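Local coordinates for alpha,alpha-trehalose-phosphate synthase (UDP-forming) (Burkholderia multivorans, PDB 5UOF), which is a family 20 glycosyltransferase built on the GT-B fold, with two Rossmann-like halves facing each other across a cleft, at residues F98-D103 with P369-M374; S270-D275 with V281-A286; I165-P170 with T192-D197. All blocks are in the same frame, centred on the assembly; numbering follows the deposited sequence. Where two conformers were deposited one is given.

Contact 1: F98-D103 with P369-M374; sequences FHYRGD and PLRDGM. With EDO (1,2-ethanediol), chain H.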
loop_
_atom_site.group_PDB
_atom_site.type_symbol
_atom_site.label_atom_id
_atom_site.label_comp_id
_atom_site.label_asym_id
_atom_site.label_seq_id
_atom_site.Cartn_x
_atom_site.Cartn_y
_atom_site.Cartn_z
ATOM N N PHE A 98 1.220 -8.361 -1.025
ATOM C CA PHE A 98 1.816 -8.181 -2.346
ATOM C C PHE A 98 0.805 -7.657 -3.360
ATOM O O PHE A 98 1.211 -7.105 -4.390
ATOM C CB PHE A 98 2.414 -9.491 -2.862
ATOM C CG PHE A 98 3.743 -9.869 -2.237
ATOM C CD1 PHE A 98 4.024 -9.601 -0.900
ATOM C CD2 PHE A 98 4.695 -10.540 -2.992
ATOM C CE1 PHE A 98 5.245 -9.997 -0.331
ATOM C CE2 PHE A 98 5.913 -10.919 -2.446
ATOM C CZ PHE A 98 6.187 -10.654 -1.103
ATOM N N HIS A 99 -0.497 -7.822 -3.106
ATOM C CA HIS A 99 -1.515 -7.199 -3.951
ATOM C C HIS A 99 -2.000 -5.882 -3.370
ATOM O O HIS A 99 -3.098 -5.415 -3.717
ATOM C CB HIS A 99 -2.674 -8.163 -4.200
ATOM C CG HIS A 99 -2.300 -9.309 -5.090
ATOM N ND1 HIS A 99 -1.633 -10.424 -4.627
ATOM C CD2 HIS A 99 -2.444 -9.488 -6.429
ATOM C CE1 HIS A 99 -1.400 -11.248 -5.635
ATOM N NE2 HIS A 99 -1.887 -10.705 -6.738
ATOM N N TYR A 100 -1.192 -5.271 -2.501
ATOM C CA TYR A 100 -1.442 -3.925 -1.985
ATOM C C TYR A 100 -2.718 -3.868 -1.148
ATOM O O TYR A 100 -3.398 -2.839 -1.075
ATOM C CB TYR A 100 -1.462 -2.893 -3.120
ATOM C CG TYR A 100 -0.068 -2.562 -3.600
ATOM C CD1 TYR A 100 0.630 -3.429 -4.423
ATOM C CD2 TYR A 100 0.567 -1.392 -3.204
ATOM C CE1 TYR A 100 1.920 -3.135 -4.848
ATOM C CE2 TYR A 100 1.845 -1.097 -3.616
ATOM C CZ TYR A 100 2.521 -1.963 -4.443
ATOM O OH TYR A 100 3.795 -1.657 -4.857
ATOM N N ARG A 101 -3.036 -4.975 -0.479
ATOM C CA ARG A 101 -4.138 -5.004 0.473
ATOM C C ARG A 101 -3.632 -5.340 1.874
ATOM O O ARG A 101 -3.976 -6.385 2.433
ATOM C CB ARG A 101 -5.214 -5.996 0.021
ATOM C CG ARG A 101 -5.973 -5.603 -1.259
ATOM C CD ARG A 101 -6.787 -4.312 -1.086
ATOM N NE ARG A 101 -7.743 -4.348 0.024
ATOM C CZ ARG A 101 -9.034 -4.659 -0.101
ATOM N NH1 ARG A 101 -9.539 -4.986 -1.283
ATOM N NH2 ARG A 101 -9.825 -4.643 0.965
ATOM N N GLY A 102 -2.826 -4.451 2.458
ATOM C CA GLY A 102 -2.380 -4.648 3.829
ATOM C C GLY A 102 -3.515 -4.805 4.822
ATOM O O GLY A 102 -3.352 -5.463 5.852
ATOM N N ASP A 103 -4.677 -4.209 4.527
ATOM C CA ASP A 103 -5.829 -4.282 5.419
ATOM C C ASP A 103 -6.385 -5.693 5.539
ATOM O O ASP A 103 -7.077 -5.992 6.518
ATOM C CB ASP A 103 -6.944 -3.356 4.929
ATOM C CG ASP A 103 -7.415 -3.703 3.525
ATOM O OD1 ASP A 103 -6.605 -3.622 2.574
ATOM O OD2 ASP A 103 -8.603 -4.065 3.369
ATOM N N PRO A 369 -8.626 -5.200 -12.897
ATOM C CA PRO A 369 -8.345 -5.563 -11.502
ATOM C C PRO A 369 -7.701 -4.410 -10.757
ATOM O O PRO A 369 -7.016 -3.574 -11.348
ATOM C CB PRO A 369 -7.360 -6.735 -11.626
ATOM C CG PRO A 369 -6.659 -6.486 -12.956
ATOM C CD PRO A 369 -7.779 -5.951 -13.842
ATOM N N LEU A 370 -7.897 -4.398 -9.432
ATOM C CA LEU A 370 -7.256 -3.377 -8.606
ATOM C C LEU A 370 -5.745 -3.542 -8.588
ATOM O O LEU A 370 -5.018 -2.556 -8.438
ATOM C CB LEU A 370 -7.794 -3.430 -7.176
ATOM C CG LEU A 370 -9.313 -3.345 -7.090
ATOM C CD1 LEU A 370 -9.756 -3.330 -5.622
ATOM C CD2 LEU A 370 -9.834 -2.119 -7.858
ATOM N N ARG A 371 -5.264 -4.779 -8.739
ATOM C CA ARG A 371 -3.841 -5.076 -8.736
ATOM C C ARG A 371 -3.653 -6.479 -9.299
ATOM O O ARG A 371 -4.377 -7.403 -8.912
ATOM C CB ARG A 371 -3.285 -4.954 -7.309
ATOM C CG ARG A 371 -1.800 -5.223 -7.153
ATOM C CD ARG A 371 -0.949 -4.304 -8.006
ATOM N NE ARG A 371 -0.931 -2.927 -7.514
ATOM C CZ ARG A 371 0.050 -2.068 -7.777
ATOM N NH1 ARG A 371 1.093 -2.459 -8.502
ATOM N NH2 ARG A 371 0.007 -0.833 -7.285
ATOM N N ASP A 372 -2.692 -6.632 -10.218
ATOM C CA ASP A 372 -2.467 -7.921 -10.869
ATOM C C ASP A 372 -1.021 -7.984 -11.344
ATOM O O ASP A 372 -0.530 -7.043 -11.975
ATOM C CB ASP A 372 -3.441 -8.087 -12.046
ATOM C CG ASP A 372 -3.590 -9.536 -12.507
ATOM O OD1 ASP A 372 -2.567 -10.252 -12.624
ATOM O OD2 ASP A 372 -4.738 -9.945 -12.787
ATOM N N GLY A 373 -0.335 -9.082 -11.033
ATOM C CA GLY A 373 1.047 -9.212 -11.473
ATOM C C GLY A 373 1.205 -9.073 -12.976
ATOM O O GLY A 373 2.226 -8.566 -13.457
ATOM N N MET A 374 0.223 -9.552 -13.737
ATOM C CA MET A 374 0.305 -9.480 -15.192
ATOM C C MET A 374 -1.097 -9.354 -15.771
ATOM O O MET A 374 -1.465 -8.287 -16.266
ATOM C CB MET A 374 1.051 -10.710 -15.747
ATOM C CG MET A 374 1.149 -10.764 -17.281
ATOM S SD MET A 374 1.861 -9.259 -17.994
ATOM C CE MET A 374 3.452 -9.164 -17.157
HETATM C C1 EDO H . -1.226 -0.224 0.169
HETATM O O1 EDO H . -2.059 0.889 0.499
HETATM C C2 EDO H . -1.050 -1.086 1.412
HETATM O O2 EDO H . -2.294 -1.716 1.738
HETATM O O HOH W 1 -1.294 -11.299 -9.489
#

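Contact 2: S270-D275 with V281-A286; sequences SVDRLD and VERFQA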
loop_
_atom_site.group_PDB
_atom_site.type_symbol
_atom_site.label_atom_id
_atom_site.label_comp_id
_atom_site.label_asym_id
_atom_site.label_seq_id
_atom_site.Cartn_x
_atom_site.Cartn_y
_atom_site.Cartn_z
ATOM N N SER A 270 -15.856 -10.195 -19.424
ATOM C CA SER A 270 -15.040 -10.042 -18.225
ATOM C C SER A 270 -14.910 -11.432 -17.609
ATOM O O SER A 270 -15.910 -12.145 -17.477
ATOM C CB SER A 270 -15.698 -9.042 -17.260
ATOM O OG SER A 270 -14.922 -8.798 -16.100
ATOM N N VAL A 271 -13.682 -11.842 -17.275
ATOM C CA VAL A 271 -13.426 -13.190 -16.768
ATOM C C VAL A 271 -12.428 -13.061 -15.626
ATOM O O VAL A 271 -11.299 -12.606 -15.842
ATOM C CB VAL A 271 -12.870 -14.143 -17.846
ATOM C CG1 VAL A 271 -12.660 -15.519 -17.267
ATOM C CG2 VAL A 271 -13.811 -14.236 -19.054
ATOM N N ASP A 272 -12.852 -13.419 -14.413
ATOM C CA ASP A 272 -12.014 -13.246 -13.225
ATOM C C ASP A 272 -12.310 -14.329 -12.208
ATOM O O ASP A 272 -13.473 -14.626 -11.941
ATOM C CB ASP A 272 -12.270 -11.903 -12.517
ATOM C CG ASP A 272 -12.067 -10.699 -13.406
ATOM O OD1 ASP A 272 -12.896 -10.462 -14.316
ATOM O OD2 ASP A 272 -11.101 -9.947 -13.154
ATOM N N ARG A 273 -11.261 -14.882 -11.601
ATOM C CA ARG A 273 -11.479 -15.603 -10.361
ATOM C C ARG A 273 -11.883 -14.614 -9.268
ATOM O O ARG A 273 -11.602 -13.416 -9.339
ATOM C CB ARG A 273 -10.227 -16.382 -9.961
ATOM C CG ARG A 273 -9.104 -15.526 -9.424
ATOM C CD ARG A 273 -7.869 -16.359 -9.110
ATOM N NE ARG A 273 -8.136 -17.392 -8.114
ATOM C CZ ARG A 273 -7.973 -17.227 -6.805
ATOM N NH1 ARG A 273 -7.549 -16.063 -6.332
ATOM N NH2 ARG A 273 -8.233 -18.223 -5.966
ATOM N N LEU A 274 -12.582 -15.115 -8.258
ATOM C CA LEU A 274 -13.076 -14.246 -7.193
ATOM C C LEU A 274 -11.983 -14.089 -6.143
ATOM O O LEU A 274 -11.747 -14.998 -5.345
ATOM C CB LEU A 274 -14.349 -14.812 -6.574
ATOM C CG LEU A 274 -15.547 -15.003 -7.509
ATOM C CD1 LEU A 274 -16.804 -15.311 -6.685
ATOM C CD2 LEU A 274 -15.777 -13.779 -8.403
ATOM N N ASP A 275 -11.310 -12.942 -6.138
ATOM C CA ASP A 275 -10.477 -12.581 -4.997
ATOM C C ASP A 275 -10.496 -11.066 -4.864
ATOM O O ASP A 275 -11.012 -10.350 -5.731
ATOM C CB ASP A 275 -9.043 -13.150 -5.100
ATOM C CG ASP A 275 -8.257 -12.590 -6.267
ATOM O OD1 ASP A 275 -8.115 -11.360 -6.373
ATOM O OD2 ASP A 275 -7.742 -13.394 -7.079
ATOM N N VAL A 281 -16.754 -5.519 -7.615
ATOM C CA VAL A 281 -17.834 -4.583 -7.316
ATOM C C VAL A 281 -17.682 -3.333 -8.164
ATOM O O VAL A 281 -18.644 -2.846 -8.772
ATOM C CB VAL A 281 -17.862 -4.229 -5.821
ATOM C CG1 VAL A 281 -18.789 -3.031 -5.587
ATOM C CG2 VAL A 281 -18.315 -5.432 -5.007
ATOM N N GLU A 282 -16.464 -2.785 -8.188
ATOM C CA GLU A 282 -16.181 -1.611 -9.004
ATOM C C GLU A 282 -16.459 -1.898 -10.468
ATOM O O GLU A 282 -17.001 -1.052 -11.183
ATOM C CB GLU A 282 -14.726 -1.175 -8.820
ATOM C CG GLU A 282 -14.406 -0.591 -7.447
ATOM C CD GLU A 282 -14.069 -1.641 -6.401
ATOM O OE1 GLU A 282 -13.627 -1.252 -5.300
ATOM O OE2 GLU A 282 -14.240 -2.848 -6.666
ATOM N N ARG A 283 -16.082 -3.091 -10.927
ATOM C CA ARG A 283 -16.344 -3.500 -12.305
ATOM C C ARG A 283 -17.827 -3.355 -12.646
ATOM O O ARG A 283 -18.200 -2.731 -13.655
ATOM C CB ARG A 283 -15.872 -4.955 -12.469
ATOM C CG ARG A 283 -15.655 -5.437 -13.898
ATOM C CD ARG A 283 -14.250 -5.123 -14.384
ATOM N NE ARG A 283 -13.223 -5.684 -13.499
ATOM C CZ ARG A 283 -12.683 -6.890 -13.631
ATOM N NH1 ARG A 283 -13.072 -7.701 -14.607
ATOM N NH2 ARG A 283 -11.759 -7.300 -12.761
ATOM N N PHE A 284 -18.688 -3.927 -11.807
ATOM C CA PHE A 284 -20.120 -3.879 -12.054
ATOM C C PHE A 284 -20.640 -2.454 -11.939
ATOM O O PHE A 284 -21.480 -2.033 -12.739
ATOM C CB PHE A 284 -20.880 -4.759 -11.064
ATOM C CG PHE A 284 -20.734 -6.247 -11.295
ATOM C CD1 PHE A 284 -19.812 -6.754 -12.198
ATOM C CD2 PHE A 284 -21.553 -7.124 -10.607
ATOM C CE1 PHE A 284 -19.698 -8.135 -12.387
ATOM C CE2 PHE A 284 -21.442 -8.505 -10.789
ATOM C CZ PHE A 284 -20.517 -8.998 -11.689
ATOM N N GLN A 285 -20.179 -1.716 -10.927
ATOM C CA GLN A 285 -20.746 -0.393 -10.682
ATOM C C GLN A 285 -20.385 0.585 -11.792
ATOM O O GLN A 285 -21.151 1.513 -12.072
ATOM C CB GLN A 285 -20.280 0.145 -9.324
ATOM C CG GLN A 285 -20.900 -0.612 -8.150
ATOM C CD GLN A 285 -20.544 -0.008 -6.804
ATOM O OE1 GLN A 285 -19.716 0.895 -6.719
ATOM N NE2 GLN A 285 -21.173 -0.510 -5.741
ATOM N N ALA A 286 -19.214 0.425 -12.401
ATOM C CA ALA A 286 -18.877 1.303 -13.516
ATOM C C ALA A 286 -19.740 1.008 -14.733
ATOM O O ALA A 286 -20.077 1.927 -15.483
ATOM C CB ALA A 286 -17.397 1.175 -13.860
#

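Contact 3: I165-P170 with T192-D197; sequences IPFPSP and TGFQTD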
loop_
_atom_site.group_PDB
_atom_site.type_symbol
_atom_site.label_atom_id
_atom_site.label_comp_id
_atom_site.label_asym_id
_atom_site.label_seq_id
_atom_site.Cartn_x
_atom_site.Cartn_y
_atom_site.Cartn_z
ATOM N N ILE A 165 3.186 -12.943 -9.058
ATOM C CA ILE A 165 2.342 -11.875 -8.522
ATOM C C ILE A 165 3.193 -10.613 -8.398
ATOM O O ILE A 165 4.409 -10.673 -8.633
ATOM C CB ILE A 165 1.725 -12.306 -7.177
ATOM C CG1 ILE A 165 2.813 -12.533 -6.127
ATOM C CG2 ILE A 165 0.903 -13.580 -7.365
ATOM C CD1 ILE A 165 2.246 -12.679 -4.732
ATOM N N PRO A 166 2.615 -9.452 -8.083
ATOM C CA PRO A 166 3.432 -8.238 -7.936
ATOM C C PRO A 166 4.431 -8.365 -6.800
ATOM O O PRO A 166 4.275 -9.179 -5.892
ATOM C CB PRO A 166 2.394 -7.146 -7.625
ATOM C CG PRO A 166 1.070 -7.709 -8.143
ATOM C CD PRO A 166 1.193 -9.185 -7.816
ATOM N N PHE A 167 5.490 -7.558 -6.869
ATOM C CA PHE A 167 6.343 -7.383 -5.696
ATOM C C PHE A 167 6.167 -5.961 -5.194
ATOM O O PHE A 167 6.454 -5.008 -5.935
ATOM C CB PHE A 167 7.815 -7.672 -5.985
ATOM C CG PHE A 167 8.629 -7.828 -4.740
ATOM C CD1 PHE A 167 8.614 -9.027 -4.053
ATOM C CD2 PHE A 167 9.371 -6.768 -4.230
ATOM C CE1 PHE A 167 9.343 -9.177 -2.870
ATOM C CE2 PHE A 167 10.109 -6.919 -3.056
ATOM C CZ PHE A 167 10.100 -8.128 -2.386
ATOM N N PRO A 168 5.676 -5.778 -3.970
ATOM C CA PRO A 168 5.340 -4.435 -3.499
ATOM C C PRO A 168 6.570 -3.603 -3.168
ATOM O O PRO A 168 7.638 -4.120 -2.833
ATOM C CB PRO A 168 4.502 -4.705 -2.246
ATOM C CG PRO A 168 5.076 -5.993 -1.703
ATOM C CD PRO A 168 5.492 -6.801 -2.921
ATOM N N SER A 169 6.394 -2.280 -3.269
ATOM C CA SER A 169 7.436 -1.343 -2.870
ATOM C C SER A 169 7.754 -1.500 -1.375
ATOM O O SER A 169 6.951 -2.043 -0.614
ATOM C CB SER A 169 6.990 0.083 -3.181
ATOM O OG SER A 169 5.775 0.368 -2.520
ATOM N N PRO A 170 8.940 -1.052 -0.938
ATOM C CA PRO A 170 9.376 -1.384 0.438
ATOM C C PRO A 170 8.415 -0.917 1.519
ATOM O O PRO A 170 8.195 -1.641 2.497
ATOM C CB PRO A 170 10.740 -0.687 0.550
ATOM C CG PRO A 170 11.233 -0.581 -0.861
ATOM C CD PRO A 170 10.013 -0.401 -1.715
ATOM N N THR A 192 16.571 -13.924 -9.687
ATOM C CA THR A 192 15.273 -13.577 -9.119
ATOM C C THR A 192 14.510 -12.782 -10.170
ATOM O O THR A 192 14.870 -11.638 -10.468
ATOM C CB THR A 192 15.447 -12.790 -7.821
ATOM O OG1 THR A 192 16.227 -13.572 -6.905
ATOM C CG2 THR A 192 14.111 -12.500 -7.193
ATOM N N GLY A 193 13.473 -13.391 -10.735
ATOM C CA GLY A 193 12.736 -12.806 -11.841
ATOM C C GLY A 193 11.368 -12.324 -11.410
ATOM O O GLY A 193 10.729 -12.920 -10.537
ATOM N N PHE A 194 10.930 -11.237 -12.042
ATOM C CA PHE A 194 9.675 -10.570 -11.746
ATOM C C PHE A 194 8.881 -10.354 -13.028
ATOM O O PHE A 194 9.411 -10.437 -14.138
ATOM C CB PHE A 194 9.918 -9.219 -11.063
ATOM C CG PHE A 194 10.659 -9.334 -9.761
ATOM C CD1 PHE A 194 9.967 -9.538 -8.586
ATOM C CD2 PHE A 194 12.042 -9.259 -9.730
ATOM C CE1 PHE A 194 10.645 -9.665 -7.381
ATOM C CE2 PHE A 194 12.727 -9.380 -8.537
ATOM C CZ PHE A 194 12.020 -9.574 -7.360
ATOM N N GLN A 195 7.598 -10.027 -12.861
ATOM C CA GLN A 195 6.758 -9.779 -14.031
ATOM C C GLN A 195 7.154 -8.487 -14.744
ATOM O O GLN A 195 7.253 -8.459 -15.978
ATOM C CB GLN A 195 5.279 -9.747 -13.632
ATOM C CG GLN A 195 4.720 -11.131 -13.206
ATOM C CD GLN A 195 4.252 -11.999 -14.383
ATOM O OE1 GLN A 195 4.684 -11.824 -15.530
ATOM N NE2 GLN A 195 3.343 -12.928 -14.097
ATOM N N THR A 196 7.349 -7.391 -13.996
ATOM C CA THR A 196 7.514 -6.082 -14.626
ATOM C C THR A 196 8.736 -5.365 -14.070
ATOM O O THR A 196 9.261 -5.722 -13.016
ATOM C CB THR A 196 6.286 -5.182 -14.417
ATOM O OG1 THR A 196 6.166 -4.833 -13.030
ATOM C CG2 THR A 196 5.004 -5.877 -14.886
ATOM N N ASP A 197 9.174 -4.328 -14.799
ATOM C CA ASP A 197 10.276 -3.506 -14.309
ATOM C C ASP A 197 9.952 -2.898 -12.952
ATOM O O ASP A 197 10.843 -2.755 -12.110
ATOM C CB ASP A 197 10.605 -2.400 -15.312
ATOM C CG ASP A 197 11.915 -1.702 -14.994
ATOM O OD1 ASP A 197 12.972 -2.368 -15.041
ATOM O OD2 ASP A 197 11.891 -0.490 -14.696
HETATM O O HOH W 2 6.662 -10.284 -10.206
#

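Contact 1: F98-D103 with P369-M374
In one of its two conformers, Arg371 lays its guanidinium flat on the ring of Tyr100, a stacked cation-pi pair. The planes are 11° apart, and Arg371 CZ sits 3.9 Å from the centroid of the Tyr100 ring, with Arg371 NH2 over the middle of the face. Arg371 CG stands anti to the backbone N (chi1 -179°), and bends at chi2 and chi3 fold the flat group back over the ring. The hydroxyl at the far end of that ring probably accepts from Ser169 N and bonds to Asp171 of the second subunit, so both chains help hold the ring.

In van der Waals contact, Arg371 CB lies 3.6 Å from His99 O. Polar contact runs through one water, 2.9 Å from His99 NE2, which also accepts from Gly373 N at 2.9 Å, while His99 ND1 is bonded to Trp95 O. Within 369-374, Asp372 OD1 receives Met374 N in an Asx turn.

Tyr100, with positive phi, is the C-prime residue of a Schellman motif ending helix 89-98. The arrangement sets a helix C-terminus against the loop after strand 364-367, bridging the two Rossmann-like domains of a GT-B glycosyltransferase.

Contact 2: S270-D275 with V281-A286
The guanidinium of Arg283 meets the carboxylate of Asp272 end-on, one terminal nitrogen to each oxygen. Arg283 NH2 reaches Asp272 OD2 at 2.8 Å with a fairly straight bond (163°), the oxygen lying close to the guanidinium plane. Arg283 NH1 reaches Asp272 OD1, also at 2.8 Å, but more bent at 144°. The two flat groups are turned 55° against each other, so the salt bridge is twisted: Asp272 OD1 is met on its syn side and Asp272 OD2 from above the carboxylate plane. A third, weak bond runs from Arg283 NH1 to Ser270 OG, 2.6 Å away but strongly bent.

The shape of the arginine helps bring the groups together. Its CG leaves anti to the backbone N, and bends at chi2 and chi3 turn the chain from helix 280-293 toward the end of strand 266-271. Around this first shell, Gln305 of the adjacent strand bonds both Ser270 OG and Asp272 OD1, Tyr366 O also meets Ser270 OG, and Lys278 O takes a further bond from Arg283 NH2.

Strand and helix belong to one beta-alpha-beta unit of the parallel sheet, and the pair joins them where the strand gives way to loop. Since all three residues are buried, the opposite charges probably stabilise each other's ionised forms, and Gln305 and Lys278 O give the polar atoms further partners.

Contact 3: I165-P170 with T192-D197
Phe194 turns the edge of its ring toward the face of Phe167 in an offset edge-to-face pair. The centroids are 5.6 Å apart and the planes stand at 65°, well short of a perpendicular T. Displacement along the ring brings the touching corner, Phe194 CE1, to the root of its neighbour: it lies 3.7 Å from Phe167 CB and 3.8 Å from Phe167 CG. The two first torsions differ: Phe167 carries CG anti to its own nitrogen (chi1 -166°), whereas Phe194 holds CG beside the nitrogen and anti to the carbonyl carbon (chi1 -60°), and from these starts the side chains meet at a slant. Pro168 CD packs over one face of Phe167, toward the rim.

Beside the rings, a water joins the backbones. It lies 2.8 Å from Ile165 O, to which it probably donates, and accepts from Gln195 N, linking the loop to the residue that follows the strand.

The pair lies among helices. Met186 of helix 179-186 touches both phenylalanine side chains, Phe98 meets Phe167 and Phe203 meets Phe194, and Ala202 of helix 197-209 packs on Phe167. Phe194 ends strand 191-194, between parallel strands 159-162 and 226-232, so the contact fills the layer where that sheet meets its helices.

In the fold
From the N terminus, the chain first passes segment 98-103, whose partner arrives 266 residues later, so contact 1 closes the longest of the three loops. Within it contact 3 opens at 165-170 and closes at 192-197, joining the loop after strand 159-162 to the end of strand 191-194 in the larger sheet. Contact 2 follows, a short closure from strand 266-271 of the six-stranded parallel sheet to helix 280-293, which follows it. Contacts 2 and 3 are in series and do not touch, their centres about 24 Å apart. Contact 1 touches both, through Tyr100 and Ser169 on one side and Pro369 and Arg283 on the other, linking loops of the two sheet-bearing halves.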